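TRAP dicarboxylate ABC transporter, substrate-binding protein (Roseobacter denitrificans, PDB 4OVQ) probably serves as the periplasmic solute-binding component of a TRAP transporter and binds beta-D-glucuronate in the cleft between its two lobes. Local coordinates at residues K153-T157 with V287-A291; G176-L181 with A299-V303. All blocks are in the same frame, centred on the assembly; numbering follows the deposited sequence.

Running from the N terminus, the chain first builds much of one lobe and then enters the other through strand 146-150, whose following loop supplies residues 153-157. Helix 172-180 comes soon afterwards and brings residues 176-181. More than a hundred residues later, beyond the long helix 248-282, edge strand 286-289 returns to 153-157 and closes the loop of contact 1; residues 299-303 then return to 176-181 and close that of contact 2. The two closures therefore cross. Contact 1 ties a connecting loop to the border of the four-stranded sheet, whereas contact 2 joins two helix ends. Their centres lie about 18 Å apart, with no direct touch between them.

Contact 1: K153-T157 with V287-A291; sequences KPINT and VNEIA
Asn288, on the edge strand, reaches out to the loop 153-157 and holds it chiefly through its amide nitrogen. ND2 donates to Ile155 O at 3.0 Å and an N-H...O angle of 154°, and the acceptor lies nearly within the amide plane of Asn288, although the donor stands above the carbonyl plane. A weak second bond runs from ND2 to Asn156 OD1 at 3.2 Å, the two amide planes being turned 57° from each other. With chi1 at 70°, CG is tucked between the backbone N and the carbonyl carbon, a placement that also brings ND2 to 3.2 Å from Glu289 O, to which it donates. The other end of the amide is used too: OD1 is hydrogen-bonded to Ser225, whose hydroxyl also bonds Ile155 N. Both backbone polar atoms of Ile155 are thus held by the Asn288-Ser225 pair. A leucine in place of Asn288 would probably leave Ile155 O without this donor and deprive Ser225 of one partner.

Water adds a further polar link, accepting from Ala291 N at 3.1 Å; its approach to Asn156 OD1 is so short that the distance is doubtful.

Van der Waals contact is lighter. Pro154 CB rests 3.9 Å from Asn288 OD1. Ile290 spreads its branches: CD1 meets Ile155 CG2 at 4.3 Å, the one apolar side-chain pair, while CG2 comes to 3.8 Å from Asn156 O. The end of Ile155 leads away from Ile290 and packs on Phe148, Val161 and Met164.

The whole is an example of an edge-strand asparagine bridging to a neighbouring loop: in this two-lobed periplasmic binding fold, the loop leaving strand 146-150 is fastened beside outermost strand 286-289, on the sheet whose strands 146-150 and 204-207 carry the glucuronate-binding Arg146 and Asn207.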
ATOM      1  N   LYS A 153      -2.238  22.372  10.870  1.00 20.07           N
ATOM      2  CA  LYS A 153      -3.522  22.349  11.556  1.00 21.94           C
ATOM      3  C   LYS A 153      -4.244  21.023  11.427  1.00 26.08           C
ATOM      4  O   LYS A 153      -3.993  20.268  10.497  1.00 20.22           O
ATOM      5  CB  LYS A 153      -4.435  23.418  10.957  1.00 23.77           C
ATOM      6  CG  LYS A 153      -4.739  23.177   9.482  1.00 22.30           C
ATOM      7  CD  LYS A 153      -5.415  24.366   8.829  1.00 21.24           C
ATOM      8  CE  LYS A 153      -5.578  24.126   7.350  1.00 29.22           C
ATOM      9  NZ  LYS A 153      -6.456  25.123   6.697  1.00 29.04           N
ATOM     10  N   PRO A 154      -5.166  20.742  12.354  1.00 25.86           N
ATOM     11  CA  PRO A 154      -6.031  19.574  12.195  1.00 21.18           C
ATOM     12  C   PRO A 154      -6.898  19.656  10.945  1.00 22.50           C
ATOM     13  O   PRO A 154      -7.263  20.751  10.513  1.00 22.98           O
ATOM     14  CB  PRO A 154      -6.948  19.643  13.429  1.00 22.25           C
ATOM     15  CG  PRO A 154      -6.205  20.470  14.422  1.00 27.79           C
ATOM     16  CD  PRO A 154      -5.378  21.433  13.640  1.00 28.22           C
ATOM     17  N   ILE A 155      -7.225  18.497  10.387  1.00 16.88           N
ATOM     18  CA  ILE A 155      -8.217  18.378   9.320  1.00 20.21           C
ATOM     19  C   ILE A 155      -9.475  17.715   9.866  1.00 25.48           C
ATOM     20  O   ILE A 155      -9.419  16.586  10.359  1.00 20.12           O
ATOM     21  CB  ILE A 155      -7.684  17.504   8.160  1.00 18.75           C
ATOM     22  CG1 ILE A 155      -6.551  18.230   7.444  1.00 14.99           C
ATOM     23  CG2 ILE A 155      -8.810  17.157   7.187  1.00 22.61           C
ATOM     24  CD1 ILE A 155      -5.655  17.272   6.620  1.00 16.26           C
ATOM     25  N   ASN A 156     -10.607  18.419   9.799  1.00 25.62           N
ATOM     26  CA  ASN A 156     -11.884  17.854  10.222  1.00 17.96           C
ATOM     27  C   ASN A 156     -12.930  17.862   9.131  1.00 20.44           C
ATOM     28  O   ASN A 156     -13.853  17.052   9.146  1.00 26.31           O
ATOM     29  CB  ASN A 156     -12.429  18.584  11.457  1.00 28.27           C
ATOM     30  CG  ASN A 156     -11.685  18.213  12.705  1.00 24.08           C
ATOM     31  OD1 ASN A 156     -11.865  17.119  13.248  1.00 30.31           O
ATOM     32  ND2 ASN A 156     -10.805  19.099  13.147  1.00 28.92           N
ATOM     33  N   THR A 157     -12.777  18.774   8.181  1.00 17.55           N
ATOM     34  CA  THR A 157     -13.703  18.869   7.062  1.00 26.82           C
ATOM     35  C   THR A 157     -12.911  19.082   5.788  1.00 24.99           C
ATOM     36  O   THR A 157     -11.743  19.480   5.846  1.00 24.86           O
ATOM     37  CB  THR A 157     -14.708  20.034   7.263  1.00 31.39           C
ATOM     38  OG1 THR A 157     -14.070  21.289   7.002  1.00 29.48           O
ATOM     39  CG2 THR A 157     -15.241  20.023   8.680  1.00 29.72           C
ATOM     40  N   VAL A 287      -3.401  14.270  17.770  1.00 20.57           N
ATOM     41  CA  VAL A 287      -4.267  13.402  16.987  1.00 21.67           C
ATOM     42  C   VAL A 287      -5.712  13.864  17.077  1.00 31.85           C
ATOM     43  O   VAL A 287      -6.188  14.265  18.148  1.00 32.63           O
ATOM     44  CB  VAL A 287      -4.190  11.941  17.491  1.00 22.29           C
ATOM     45  CG1 VAL A 287      -4.994  11.018  16.608  1.00 19.96           C
ATOM     46  CG2 VAL A 287      -2.753  11.479  17.565  1.00 23.64           C
ATOM     47  N   ASN A 288      -6.406  13.816  15.950  1.00 21.92           N
ATOM     48  CA  ASN A 288      -7.849  14.003  15.946  1.00 23.72           C
ATOM     49  C   ASN A 288      -8.586  12.953  15.098  1.00 22.15           C
ATOM     50  O   ASN A 288      -8.084  12.469  14.080  1.00 18.09           O
ATOM     51  CB  ASN A 288      -8.219  15.420  15.493  1.00 24.99           C
ATOM     52  CG  ASN A 288      -7.937  15.654  14.035  1.00 22.49           C
ATOM     53  OD1 ASN A 288      -6.784  15.796  13.642  1.00 24.59           O
ATOM     54  ND2 ASN A 288      -8.989  15.709  13.222  1.00 18.33           N
ATOM     55  N   GLU A 289      -9.765  12.565  15.577  1.00 23.09           N
ATOM     56  CA  GLU A 289     -10.708  11.780  14.802  1.00 19.87           C
ATOM     57  C   GLU A 289     -11.446  12.708  13.847  1.00 19.83           C
ATOM     58  O   GLU A 289     -11.486  13.916  14.059  1.00 20.03           O
ATOM     59  CB  GLU A 289     -11.726  11.089  15.728  1.00 24.31           C
ATOM     60  CG  GLU A 289     -11.119  10.168  16.781  1.00 24.13           C
ATOM     61  CD  GLU A 289     -10.845   8.781  16.262  1.00 32.40           C
ATOM     62  OE1 GLU A 289     -11.124   8.534  15.072  1.00 28.30           O
ATOM     63  OE2 GLU A 289     -10.361   7.930  17.043  1.00 33.36           O
ATOM     64  N   ILE A 290     -12.012  12.134  12.790  1.00 19.60           N
ATOM     65  CA  ILE A 290     -12.910  12.865  11.890  1.00 25.77           C
ATOM     66  C   ILE A 290     -14.339  12.340  12.095  1.00 30.21           C
ATOM     67  O   ILE A 290     -14.714  11.290  11.554  1.00 30.08           O
ATOM     68  CB  ILE A 290     -12.511  12.715  10.397  1.00 26.47           C
ATOM     69  CG1 ILE A 290     -11.148  13.376  10.143  1.00 24.09           C
ATOM     70  CG2 ILE A 290     -13.597  13.323   9.497  1.00 27.22           C
ATOM     71  CD1 ILE A 290     -10.812  13.662   8.666  1.00 25.80           C
ATOM     72  N   ALA A 291     -15.130  13.073  12.874  1.00 34.70           N
ATOM     73  CA  ALA A 291     -16.485  12.635  13.228  1.00 37.98           C
ATOM     74  C   ALA A 291     -17.417  12.430  12.030  1.00 39.87           C
ATOM     75  O   ALA A 291     -18.124  11.423  11.949  1.00 36.24           O
ATOM     76  CB  ALA A 291     -17.106  13.610  14.200  1.00 40.02           C
TER
HETATM   77  O   HOH W   1     -13.966  15.774  13.719  1.00 34.49           O

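Contact 2: G176-L181 with A299-V303; sequences GMIAEL and AMAPV
Met300 inserts its selenoether end against the last turn of helix 172-180, and most of the apolar contact gathers round it. Both methionines are present as selenomethionine. The SE of Met300 lies 3.7 Å from Met177 CG, the two side chains crossing at a slant, while bends at chi2 and chi3 (-65° and 88°) turn the terminal methyl back to the helix. There CE comes to 3.6 Å from both Met177 O and Glu180 CB. Leu181 meets the same methyl with its CG, roughly at a right angle, and sets CD2 against Ala299 CB at 4.1 Å.

The C-terminal turn of helix 172-180 packs alongside residues 299-303, the turn leading into helix 301-310 and its first turn, the two running in opposite directions; there Val303 N bonds Met300 O at 2.9 Å. Farther in, Met177 runs to Pro105, His229 and Leu230, its side chain about 7 Å from that of glucuronate-binding Arg146.

A side chain on bare backbone is the second element. Val303 CG2 sits 3.7 Å from Gly176 C, an approach made easier because Gly176 has no side chain; a CB there would come tightly against this methyl.

Glu180 supplies the polar-to-apolar contacts at the rim. Bent at chi2 (-66°), its chain carries the carboxylate across the Pro302 ring, with OE1 3.7 Å from CG of that proline, and Glu180 CB lies 3.4 Å from Ala299 O.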
ATOM      1  N   GLY A 176      -6.587  12.981  -8.025  1.00 12.89           N
ATOM      2  CA  GLY A 176      -8.003  13.312  -7.990  1.00 13.88           C
ATOM      3  C   GLY A 176      -8.632  13.479  -6.615  1.00 15.83           C
ATOM      4  O   GLY A 176      -9.366  14.428  -6.345  1.00 18.65           O
HETATM    5  N   MSE A 177      -8.372  12.524  -5.737  1.00 11.93           N
HETATM    6  CA  MSE A 177      -8.863  12.575  -4.380  1.00 11.77           C
HETATM    7  C   MSE A 177      -8.500  13.920  -3.757  1.00 11.78           C
HETATM    8  O   MSE A 177      -9.334  14.545  -3.146  1.00 13.27           O
HETATM    9  CB  MSE A 177      -8.264  11.415  -3.548  1.00 13.11           C
HETATM   10  CG  MSE A 177      -8.526  11.482  -2.056  1.00 11.48           C
HETATM   11 SE   MSE A 177      -7.603  10.116  -1.067  1.00 24.35          SE
HETATM   12  CE  MSE A 177      -5.867  10.855  -1.119  1.00 10.07           C
ATOM     13  N   ILE A 178      -7.247  14.346  -3.888  1.00 12.29           N
ATOM     14  CA  ILE A 178      -6.827  15.589  -3.244  1.00 12.55           C
ATOM     15  C   ILE A 178      -7.501  16.791  -3.896  1.00 14.49           C
ATOM     16  O   ILE A 178      -7.997  17.673  -3.199  1.00 16.81           O
ATOM     17  CB  ILE A 178      -5.297  15.760  -3.234  1.00 11.34           C
ATOM     18  CG1 ILE A 178      -4.626  14.579  -2.498  1.00 14.95           C
ATOM     19  CG2 ILE A 178      -4.901  17.114  -2.619  1.00 12.94           C
ATOM     20  CD1 ILE A 178      -4.872  14.539  -0.981  1.00 13.42           C
ATOM     21  N   ALA A 179      -7.545  16.803  -5.224  1.00 15.69           N
ATOM     22  CA  ALA A 179      -8.119  17.932  -5.958  1.00 13.07           C
ATOM     23  C   ALA A 179      -9.594  18.111  -5.581  1.00 19.93           C
ATOM     24  O   ALA A 179     -10.082  19.254  -5.470  1.00 21.91           O
ATOM     25  CB  ALA A 179      -7.935  17.733  -7.454  1.00 17.06           C
ATOM     26  N   GLU A 180     -10.301  17.011  -5.315  1.00 19.84           N
ATOM     27  CA  GLU A 180     -11.736  17.109  -4.968  1.00 23.23           C
ATOM     28  C   GLU A 180     -11.993  17.573  -3.516  1.00 22.47           C
ATOM     29  O   GLU A 180     -13.120  17.958  -3.140  1.00 22.53           O
ATOM     30  CB  GLU A 180     -12.451  15.780  -5.256  1.00 22.09           C
ATOM     31  CG  GLU A 180     -12.331  15.360  -6.719  1.00 25.34           C
ATOM     32  CD  GLU A 180     -13.057  16.311  -7.674  1.00 27.55           C
ATOM     33  OE1 GLU A 180     -13.969  17.029  -7.211  1.00 27.02           O
ATOM     34  OE2 GLU A 180     -12.701  16.352  -8.871  1.00 25.82           O
ATOM     35  N   LEU A 181     -10.941  17.553  -2.702  1.00 14.31           N
ATOM     36  CA  LEU A 181     -10.988  18.117  -1.374  1.00 19.98           C
ATOM     37  C   LEU A 181     -10.441  19.536  -1.418  1.00 18.41           C
ATOM     38  O   LEU A 181     -10.304  20.178  -0.382  1.00 20.53           O
ATOM     39  CB  LEU A 181     -10.182  17.247  -0.406  1.00 20.87           C
ATOM     40  CG  LEU A 181     -10.674  15.800  -0.238  1.00 20.11           C
ATOM     41  CD1 LEU A 181      -9.717  15.008   0.633  1.00 19.01           C
ATOM     42  CD2 LEU A 181     -12.075  15.783   0.371  1.00 18.39           C
ATOM     43  N   ALA A 299     -17.403  13.748  -1.696  1.00 24.37           N
ATOM     44  CA  ALA A 299     -16.577  14.504  -2.613  1.00 19.72           C
ATOM     45  C   ALA A 299     -15.832  13.605  -3.612  1.00 17.91           C
ATOM     46  O   ALA A 299     -15.319  14.074  -4.633  1.00 19.91           O
ATOM     47  CB  ALA A 299     -15.548  15.330  -1.821  1.00 20.19           C
HETATM   48  N   MSE A 300     -15.818  12.306  -3.329  1.00 16.53           N
HETATM   49  CA  MSE A 300     -15.119  11.350  -4.199  1.00 21.43           C
HETATM   50  C   MSE A 300     -15.947  10.872  -5.368  1.00 29.25           C
HETATM   51  O   MSE A 300     -15.464  10.083  -6.177  1.00 22.86           O
HETATM   52  CB  MSE A 300     -14.680  10.128  -3.409  1.00 24.56           C
HETATM   53  CG  MSE A 300     -13.858  10.467  -2.240  1.00 15.35           C
HETATM   54 SE   MSE A 300     -12.161  11.253  -2.715  1.00 25.17          SE
HETATM   55  CE  MSE A 300     -12.575  13.108  -2.834  1.00 21.97           C
ATOM     56  N   ALA A 301     -17.194  11.331  -5.456  1.00 27.22           N
ATOM     57  CA  ALA A 301     -18.062  10.890  -6.531  1.00 27.03           C
ATOM     58  C   ALA A 301     -17.361  10.947  -7.875  1.00 19.22           C
ATOM     59  O   ALA A 301     -17.371   9.955  -8.604  1.00 27.50           O
ATOM     60  CB  ALA A 301     -19.367  11.705  -6.558  1.00 20.48           C
ATOM     61  N   PRO A 302     -16.728  12.092  -8.207  1.00 23.87           N
ATOM     62  CA  PRO A 302     -16.027  12.295  -9.483  1.00 18.70           C
ATOM     63  C   PRO A 302     -14.805  11.379  -9.703  1.00 27.27           C
ATOM     64  O   PRO A 302     -14.412  11.127 -10.837  1.00 30.17           O
ATOM     65  CB  PRO A 302     -15.589  13.769  -9.438  1.00 29.26           C
ATOM     66  CG  PRO A 302     -16.212  14.348  -8.278  1.00 22.60           C
ATOM     67  CD  PRO A 302     -16.593  13.269  -7.334  1.00 26.38           C
ATOM     68  N   VAL A 303     -14.184  10.912  -8.628  1.00 26.06           N
ATOM     69  CA  VAL A 303     -13.049  10.007  -8.762  1.00 23.04           C
ATOM     70  C   VAL A 303     -13.545   8.602  -9.139  1.00 20.33           C
ATOM     71  O   VAL A 303     -12.956   7.940 -10.012  1.00 22.02           O
ATOM     72  CB  VAL A 303     -12.206   9.989  -7.465  1.00 20.65           C
ATOM     73  CG1 VAL A 303     -11.022   9.012  -7.572  1.00 19.13           C
ATOM     74  CG2 VAL A 303     -11.693  11.397  -7.149  1.00 21.02           C
TER